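Local coordinates for Sys-1 protein (Caenorhabditis elegans, PDB 3C2G) that acts as a beta-catenin in the Wnt asymmetry pathway, binding the TCF factor POP-1 directly and activating or repressing its target genes, at residues A501-F506 / L521-T525; P552-L556 / V569-C573; I398-R403 / L458-S462. All coordinates share one frame; numbering follows the deposited sequence.

Contact 1. Residues A501-F506 / L521-T525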
loop_
_atom_site.group_PDB
_atom_site.type_symbol
_atom_site.label_atom_id
_atom_site.label_comp_id
_atom_site.label_asym_id
_atom_site.label_seq_id
_atom_site.Cartn_x
_atom_site.Cartn_y
_atom_site.Cartn_z
ATOM N N ALA A 501 5.555 24.480 -17.080
ATOM C CA ALA A 501 5.280 23.821 -15.809
ATOM C C ALA A 501 5.230 24.848 -14.691
ATOM O O ALA A 501 4.405 24.759 -13.778
ATOM C CB ALA A 501 6.309 22.766 -15.515
ATOM N N TYR A 502 6.104 25.837 -14.790
ATOM C CA TYR A 502 6.202 26.896 -13.804
ATOM C C TYR A 502 4.921 27.746 -13.772
ATOM O O TYR A 502 4.421 28.055 -12.696
ATOM C CB TYR A 502 7.432 27.736 -14.129
ATOM C CG TYR A 502 7.755 28.857 -13.189
ATOM C CD1 TYR A 502 8.431 28.629 -11.981
ATOM C CD2 TYR A 502 7.428 30.165 -13.526
ATOM C CE1 TYR A 502 8.749 29.697 -11.125
ATOM C CE2 TYR A 502 7.739 31.229 -12.687
ATOM C CZ TYR A 502 8.396 30.995 -11.499
ATOM O OH TYR A 502 8.678 32.084 -10.703
ATOM N N SER A 503 4.400 28.096 -14.953
ATOM C CA SER A 503 3.108 28.781 -15.084
ATOM C C SER A 503 1.974 27.945 -14.512
ATOM O O SER A 503 1.166 28.433 -13.735
ATOM C CB SER A 503 2.806 29.074 -16.553
ATOM O OG SER A 503 3.593 30.152 -17.024
ATOM N N TRP A 504 1.931 26.677 -14.902
ATOM C CA TRP A 504 0.897 25.744 -14.473
ATOM C C TRP A 504 0.761 25.666 -12.956
ATOM O O TRP A 504 -0.353 25.661 -12.427
ATOM C CB TRP A 504 1.202 24.361 -15.042
ATOM C CG TRP A 504 0.324 23.269 -14.516
ATOM C CD1 TRP A 504 -0.932 22.949 -14.944
ATOM C CD2 TRP A 504 0.645 22.334 -13.479
ATOM N NE1 TRP A 504 -1.415 21.880 -14.236
ATOM C CE2 TRP A 504 -0.470 21.480 -13.330
ATOM C CE3 TRP A 504 1.770 22.129 -12.668
ATOM C CZ2 TRP A 504 -0.499 20.441 -12.398
ATOM C CZ3 TRP A 504 1.744 21.094 -11.740
ATOM C CH2 TRP A 504 0.614 20.265 -11.612
ATOM N N VAL A 505 1.893 25.621 -12.264
ATOM C CA VAL A 505 1.896 25.463 -10.819
ATOM C C VAL A 505 1.215 26.651 -10.118
ATOM O O VAL A 505 0.567 26.485 -9.080
ATOM C CB VAL A 505 3.334 25.161 -10.269
ATOM C CG1 VAL A 505 4.116 26.439 -9.988
ATOM C CG2 VAL A 505 3.249 24.330 -9.022
ATOM N N PHE A 506 1.332 27.842 -10.696
ATOM C CA PHE A 506 0.687 29.010 -10.099
ATOM C C PHE A 506 -0.828 29.058 -10.288
ATOM O O PHE A 506 -1.527 29.717 -9.534
ATOM C CB PHE A 506 1.376 30.299 -10.545
ATOM C CG PHE A 506 2.718 30.490 -9.915
ATOM C CD1 PHE A 506 2.824 30.942 -8.605
ATOM C CD2 PHE A 506 3.881 30.177 -10.616
ATOM C CE1 PHE A 506 4.061 31.095 -8.013
ATOM C CE2 PHE A 506 5.127 30.323 -10.033
ATOM C CZ PHE A 506 5.220 30.784 -8.729
ATOM N N LEU A 521 8.977 22.588 -6.596
ATOM C CA LEU A 521 8.954 22.690 -8.053
ATOM C C LEU A 521 9.469 24.052 -8.493
ATOM O O LEU A 521 10.197 24.159 -9.485
ATOM C CB LEU A 521 7.534 22.477 -8.593
ATOM C CG LEU A 521 7.384 22.407 -10.115
ATOM C CD1 LEU A 521 6.272 21.483 -10.496
ATOM C CD2 LEU A 521 7.162 23.782 -10.740
ATOM N N VAL A 522 9.065 25.085 -7.756
ATOM C CA VAL A 522 9.474 26.450 -8.014
ATOM C C VAL A 522 10.991 26.579 -7.881
ATOM O O VAL A 522 11.653 27.128 -8.777
ATOM C CB VAL A 522 8.735 27.421 -7.068
ATOM C CG1 VAL A 522 9.392 28.785 -7.054
ATOM C CG2 VAL A 522 7.276 27.539 -7.488
ATOM N N GLU A 523 11.527 26.045 -6.777
ATOM C CA GLU A 523 12.955 26.105 -6.472
ATOM C C GLU A 523 13.762 25.359 -7.519
ATOM O O GLU A 523 14.792 25.846 -7.995
ATOM C CB GLU A 523 13.243 25.521 -5.084
ATOM C CG GLU A 523 12.683 26.351 -3.932
ATOM C CD GLU A 523 12.921 25.727 -2.557
ATOM O OE1 GLU A 523 12.015 25.844 -1.690
ATOM O OE2 GLU A 523 14.007 25.124 -2.336
ATOM N N ARG A 524 13.279 24.182 -7.891
ATOM C CA ARG A 524 13.957 23.371 -8.882
ATOM C C ARG A 524 13.953 24.040 -10.245
ATOM O O ARG A 524 14.892 23.866 -11.009
ATOM C CB ARG A 524 13.368 21.955 -8.937
ATOM C CG ARG A 524 13.803 21.118 -7.766
ATOM C CD ARG A 524 13.052 19.826 -7.661
ATOM N NE ARG A 524 13.533 19.057 -6.519
ATOM C CZ ARG A 524 13.160 17.810 -6.247
ATOM N NH1 ARG A 524 12.309 17.190 -7.051
ATOM N NH2 ARG A 524 13.659 17.175 -5.194
ATOM N N THR A 525 12.911 24.812 -10.536
ATOM C CA THR A 525 12.851 25.567 -11.771
ATOM C C THR A 525 13.984 26.600 -11.794
ATOM O O THR A 525 14.778 26.644 -12.734
ATOM C CB THR A 525 11.489 26.273 -11.928
ATOM O OG1 THR A 525 10.444 25.294 -11.986
ATOM C CG2 THR A 525 11.462 27.103 -13.182
#

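Contact 2. Residues P552-L556 / V569-C573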
loop_
_atom_site.group_PDB
_atom_site.type_symbol
_atom_site.label_atom_id
_atom_site.label_comp_id
_atom_site.label_asym_id
_atom_site.label_seq_id
_atom_site.Cartn_x
_atom_site.Cartn_y
_atom_site.Cartn_z
ATOM N N PRO A 552 11.259 36.715 -11.310
ATOM C CA PRO A 552 11.499 35.723 -10.253
ATOM C C PRO A 552 11.695 36.351 -8.875
ATOM O O PRO A 552 11.331 35.742 -7.875
ATOM C CB PRO A 552 12.778 35.016 -10.709
ATOM C CG PRO A 552 12.823 35.236 -12.184
ATOM C CD PRO A 552 12.262 36.610 -12.387
ATOM N N LEU A 553 12.235 37.570 -8.830
ATOM C CA LEU A 553 12.432 38.278 -7.565
ATOM C C LEU A 553 11.172 38.303 -6.701
ATOM O O LEU A 553 11.256 38.228 -5.474
ATOM C CB LEU A 553 12.976 39.695 -7.789
ATOM C CG LEU A 553 13.463 40.471 -6.551
ATOM C CD1 LEU A 553 14.416 39.639 -5.660
ATOM C CD2 LEU A 553 14.120 41.796 -6.928
ATOM N N ASN A 554 10.012 38.364 -7.350
ATOM C CA ASN A 554 8.721 38.356 -6.656
ATOM C C ASN A 554 8.422 37.050 -5.892
ATOM O O ASN A 554 7.513 37.004 -5.065
ATOM C CB ASN A 554 7.586 38.705 -7.632
ATOM C CG ASN A 554 7.663 40.148 -8.141
ATOM O OD1 ASN A 554 8.097 41.057 -7.428
ATOM N ND2 ASN A 554 7.237 40.360 -9.384
ATOM N N LEU A 555 9.193 35.998 -6.173
ATOM C CA LEU A 555 9.142 34.752 -5.399
ATOM C C LEU A 555 9.595 34.950 -3.947
ATOM O O LEU A 555 9.328 34.116 -3.087
ATOM C CB LEU A 555 10.042 33.701 -6.046
ATOM C CG LEU A 555 9.552 32.584 -6.965
ATOM C CD1 LEU A 555 8.169 32.810 -7.569
ATOM C CD2 LEU A 555 10.594 32.391 -8.059
ATOM N N LEU A 556 10.297 36.049 -3.695
ATOM C CA LEU A 556 10.883 36.309 -2.386
ATOM C C LEU A 556 10.014 37.214 -1.543
ATOM O O LEU A 556 10.355 37.505 -0.402
ATOM C CB LEU A 556 12.262 36.948 -2.523
ATOM C CG LEU A 556 13.382 36.190 -3.228
ATOM C CD1 LEU A 556 14.678 36.968 -3.056
ATOM C CD2 LEU A 556 13.528 34.780 -2.699
ATOM N N VAL A 569 17.668 32.984 -6.812
ATOM C CA VAL A 569 16.732 33.944 -7.350
ATOM C C VAL A 569 17.461 35.222 -7.737
ATOM O O VAL A 569 17.236 35.755 -8.817
ATOM C CB VAL A 569 15.588 34.198 -6.365
ATOM C CG1 VAL A 569 14.931 35.532 -6.618
ATOM C CG2 VAL A 569 14.570 33.057 -6.459
ATOM N N LEU A 570 18.358 35.685 -6.877
ATOM C CA LEU A 570 19.127 36.893 -7.162
ATOM C C LEU A 570 20.002 36.723 -8.394
ATOM O O LEU A 570 20.039 37.603 -9.262
ATOM C CB LEU A 570 19.990 37.292 -5.965
ATOM C CG LEU A 570 19.238 37.745 -4.719
ATOM C CD1 LEU A 570 20.145 37.730 -3.497
ATOM C CD2 LEU A 570 18.620 39.108 -4.923
ATOM N N VAL A 571 20.693 35.593 -8.469
ATOM C CA VAL A 571 21.663 35.356 -9.528
ATOM C C VAL A 571 20.983 35.192 -10.878
ATOM O O VAL A 571 21.446 35.760 -11.872
ATOM C CB VAL A 571 22.564 34.150 -9.198
ATOM C CG1 VAL A 571 23.421 33.729 -10.405
ATOM C CG2 VAL A 571 23.465 34.482 -7.996
ATOM N N VAL A 572 19.886 34.430 -10.916
ATOM C CA VAL A 572 19.184 34.190 -12.168
ATOM C C VAL A 572 18.624 35.498 -12.720
ATOM O O VAL A 572 18.680 35.738 -13.927
ATOM C CB VAL A 572 18.076 33.079 -12.065
ATOM C CG1 VAL A 572 16.774 33.606 -11.474
ATOM C CG2 VAL A 572 17.796 32.491 -13.430
ATOM N N CYS A 573 18.100 36.335 -11.826
ATOM C CA CYS A 573 17.558 37.624 -12.217
ATOM C C CYS A 573 18.638 38.496 -12.844
ATOM O O CYS A 573 18.428 39.075 -13.909
ATOM C CB CYS A 573 16.930 38.334 -11.022
ATOM S SG CYS A 573 15.308 37.710 -10.591
#

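Contact 3. Residues I398-R403 / L458-S462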
loop_
_atom_site.group_PDB
_atom_site.type_symbol
_atom_site.label_atom_id
_atom_site.label_comp_id
_atom_site.label_asym_id
_atom_site.label_seq_id
_atom_site.Cartn_x
_atom_site.Cartn_y
_atom_site.Cartn_z
ATOM N N ILE A 398 6.347 6.479 -14.115
ATOM C CA ILE A 398 7.435 7.317 -14.602
ATOM C C ILE A 398 8.090 8.038 -13.433
ATOM O O ILE A 398 9.311 8.164 -13.367
ATOM C CB ILE A 398 6.941 8.335 -15.638
ATOM C CG1 ILE A 398 6.385 7.604 -16.856
ATOM C CG2 ILE A 398 8.082 9.284 -16.065
ATOM C CD1 ILE A 398 5.561 8.502 -17.754
ATOM N N CYS A 399 7.264 8.488 -12.497
ATOM C CA CYS A 399 7.769 9.158 -11.320
ATOM C C CYS A 399 8.678 8.248 -10.493
ATOM O O CYS A 399 9.735 8.686 -10.051
ATOM C CB CYS A 399 6.629 9.691 -10.482
ATOM S SG CYS A 399 7.221 10.808 -9.217
ATOM N N ASN A 400 8.272 6.987 -10.299
ATOM C CA ASN A 400 9.127 5.988 -9.661
ATOM C C ASN A 400 10.456 5.789 -10.375
ATOM O O ASN A 400 11.495 5.690 -9.728
ATOM C CB ASN A 400 8.432 4.622 -9.604
ATOM C CG ASN A 400 7.279 4.578 -8.614
ATOM O OD1 ASN A 400 7.220 5.358 -7.663
ATOM N ND2 ASN A 400 6.371 3.641 -8.827
ATOM N N CYS A 401 10.422 5.684 -11.695
ATOM C CA CYS A 401 11.642 5.425 -12.461
ATOM C C CYS A 401 12.661 6.560 -12.330
ATOM O O CYS A 401 13.825 6.313 -12.039
ATOM C CB CYS A 401 11.321 5.136 -13.920
ATOM S SG CYS A 401 10.457 3.557 -14.210
ATOM N N LEU A 402 12.199 7.797 -12.479
ATOM C CA LEU A 402 13.051 8.970 -12.371
ATOM C C LEU A 402 13.578 9.180 -10.964
ATOM O O LEU A 402 14.704 9.666 -10.780
ATOM C CB LEU A 402 12.313 10.217 -12.839
ATOM C CG LEU A 402 11.840 10.239 -14.289
ATOM C CD1 LEU A 402 10.962 11.440 -14.459
ATOM C CD2 LEU A 402 12.989 10.260 -15.319
ATOM N N ARG A 403 12.784 8.821 -9.963
ATOM C CA ARG A 403 13.269 8.876 -8.580
ATOM C C ARG A 403 14.395 7.842 -8.376
ATOM O O ARG A 403 15.370 8.091 -7.676
ATOM C CB ARG A 403 12.115 8.658 -7.596
ATOM C CG ARG A 403 12.210 9.496 -6.331
ATOM C CD ARG A 403 10.981 9.349 -5.387
ATOM N NE ARG A 403 10.492 7.973 -5.320
ATOM C CZ ARG A 403 9.332 7.572 -5.831
ATOM N NH1 ARG A 403 8.525 8.458 -6.422
ATOM N NH2 ARG A 403 8.986 6.284 -5.756
ATOM N N LEU A 458 1.785 16.728 -10.232
ATOM C CA LEU A 458 2.616 17.710 -9.552
ATOM C C LEU A 458 3.959 17.128 -9.119
ATOM O O LEU A 458 5.010 17.741 -9.329
ATOM C CB LEU A 458 1.876 18.287 -8.346
ATOM C CG LEU A 458 2.643 19.246 -7.434
ATOM C CD1 LEU A 458 3.203 20.465 -8.220
ATOM C CD2 LEU A 458 1.767 19.693 -6.272
ATOM N N GLU A 459 3.906 15.942 -8.522
ATOM C CA GLU A 459 5.077 15.283 -7.986
ATOM C C GLU A 459 5.944 14.775 -9.127
ATOM O O GLU A 459 7.167 14.740 -9.003
ATOM C CB GLU A 459 4.664 14.135 -7.062
ATOM C CG GLU A 459 5.820 13.520 -6.259
ATOM C CD GLU A 459 5.389 12.442 -5.268
ATOM O OE1 GLU A 459 4.263 12.522 -4.715
ATOM O OE2 GLU A 459 6.202 11.516 -5.033
ATOM N N LEU A 460 5.306 14.392 -10.234
ATOM C CA LEU A 460 6.019 13.993 -11.434
ATOM C C LEU A 460 6.840 15.144 -12.038
ATOM O O LEU A 460 7.988 14.957 -12.411
ATOM C CB LEU A 460 5.060 13.442 -12.490
ATOM C CG LEU A 460 5.713 13.085 -13.837
ATOM C CD1 LEU A 460 6.801 12.011 -13.690
ATOM C CD2 LEU A 460 4.692 12.652 -14.859
ATOM N N ARG A 461 6.241 16.324 -12.142
ATOM C CA ARG A 461 6.897 17.471 -12.770
ATOM C C ARG A 461 8.027 17.984 -11.898
ATOM O O ARG A 461 9.054 18.415 -12.388
ATOM C CB ARG A 461 5.882 18.577 -13.076
ATOM C CG ARG A 461 4.872 18.137 -14.109
ATOM C CD ARG A 461 3.843 19.178 -14.470
ATOM N NE ARG A 461 3.250 18.777 -15.741
ATOM C CZ ARG A 461 2.243 19.388 -16.352
ATOM N NH1 ARG A 461 1.665 20.455 -15.808
ATOM N NH2 ARG A 461 1.814 18.917 -17.515
ATOM N N SER A 462 7.842 17.903 -10.595
ATOM C CA SER A 462 8.892 18.271 -9.680
ATOM C C SER A 462 10.085 17.320 -9.826
ATOM O O SER A 462 11.234 17.766 -9.837
ATOM C CB SER A 462 8.351 18.247 -8.256
ATOM O OG SER A 462 9.310 18.736 -7.349
#

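Contact 1. Residues A501-F506 / L521-T525
Two first torsions bring Y502 and T525 together: the ring of Y502 hangs anti to its own nitrogen (chi1 -177°), and T525 OG1 (chi1 -62°) lies anti to the carbonyl carbon, which puts CG2 anti to the backbone nitrogen and against the tyrosine ring. The side chains cross at about a right angle, and T525 CG2 comes within 3.6 Å of Y502 CD1. The polar end of T525 is occupied on its own helix, where OG1 donates to L521 O over 2.8 Å. That carbonyl also accepts from T525 N, and the two donors reach it from opposite faces of its plane. Alongside, V505 and L521 slide past each other in opposite directions, with V505 CB 4.1 Å from L521 CD2. V522 CG2 fills the next position, 4.0 Å from F506 CZ and also in contact with V505 CG1. F506 meets its neighbour Y502 as well, placing CE2 3.6 Å above the tyrosine plane, offset toward the rim. L555, from the loop before helix 563-579, packs on Y502, F506 and V522, while L458 of helix 457-472 borders V505. The segment axes meet at 156°, an antiparallel pairing of consecutive helices, as in the stacked helical layers of armadillo domains.

Contact 2. Residues P552-L556 / V569-C573
A short 3-10 segment, P552-L556, lies against one turn of helix 563-579, its backbone coming nearest where L553 CA is 6.1 Å from V569 CA. The 3-10 form is seen in its i to i-3 bonds, L555 N to P552 O and L556 N to L553 O. The side chain at the centre is V569, whose two methyls divide the work. V569 CG1, set anti to the backbone nitrogen (chi1 157°), lies against the backbone of the 3-10 turn, 3.8 Å from both L553 CA and P552 O. V569 CG1 also meets L556 tip to tip, 3.8 Å from L556 CG. V569 CG2, the other methyl, touches L555 CD2 at 4.3 Å.

In this armadillo domain the link between helices 539-544 and 563-579 is wound into a compact 3-10 turn that packs on the helix it leads into. One helical turn beyond V569, C573 puts its sulfur against the start of the 3-10 segment. C573 SG lies 3.7 Å from P552 CB and about as far from P552 CD, so the sulfur sits over one face of the proline ring, toward its CB-CG-CD side, and it is 3.5 Å from L553 N. V572 CG1 adds a lighter touch to the same proline at CB. L553 CD1 reaches L570 CD2 at 4.3 Å. L553 and L570 then share L594 of helix 591-598, and L570 packs further on I605, A608 and L612 of helix 603-613. L555 also lies on V522 and I526 of helix 515-535.

Contact 3. Residues I398-R403 / L458-S462
Helices 388-409 and 457-472 run side by side in the armadillo domain, and this pairing lies beside the bound POP-1 peptide. The segment axes make only 30° with each other and approach to 9.4 Å, and the backbones come nearest at C399 and L460. L460 drives the apolar half of the contact. L460 CD1 settles over the helix turn at C399, 3.7 Å from C399 N and 4.0 Å from C399 CB, and has I398 CG2 beside it at 3.8 Å. L402 CD1 adds a looser contact with the same methyl. The sulfur of C399 is swung anti to its own nitrogen (chi1 -168°), which sets SG 3.9 Å from E459 O.

On the peptide side the contact becomes electrostatic. R403 bends at chi3 (39°), bringing its guanidinium beside N400, and NH2 donates to N400 OD1 at 2.8 Å, with S350 OG as a second partner. E459 OE2 stands 4.1 Å from R403 NH1 but well out of the guanidinium plane, where the opposite charges probably attract each other, though no N-H points at the oxygen. That oxygen makes its salt bridge outside this pair, with a basic side chain of the peptide, against which R403 also packs, while an aromatic peptide side chain rests on N400. A leucine in place of R403 has no guanidinium, which would probably leave N400 OD1 without this partner and its amide freer to turn, and E459 with less positive charge beside it. Near-parallel helices side by side, with polar side chains turned to an extended peptide, are consistent with the ligand-binding groove of beta-catenin armadillo domains.

How the contacts relate
Read from the N terminus, the three contacts follow in series, none nested in or crossing another. Contact 3 comes first and closes the longest loop, 54 residues between its segments, so that two helices well apart in sequence lie together. Contact 1 then closes a 14-residue connection between consecutive helices, and contact 2 one of 12 residues, folding the link after helix 539-544 onto helix 563-579. Helix 457-472 couples contact 3 to contact 1, through the cation-pi pair of R461 with W504 and a probable hydrogen bond from R524 to S462. L555 couples contact 1 to contact 2. Contacts 2 and 3 do not meet, their nearest atoms being about 13 Å apart, so contact 1 bridges them.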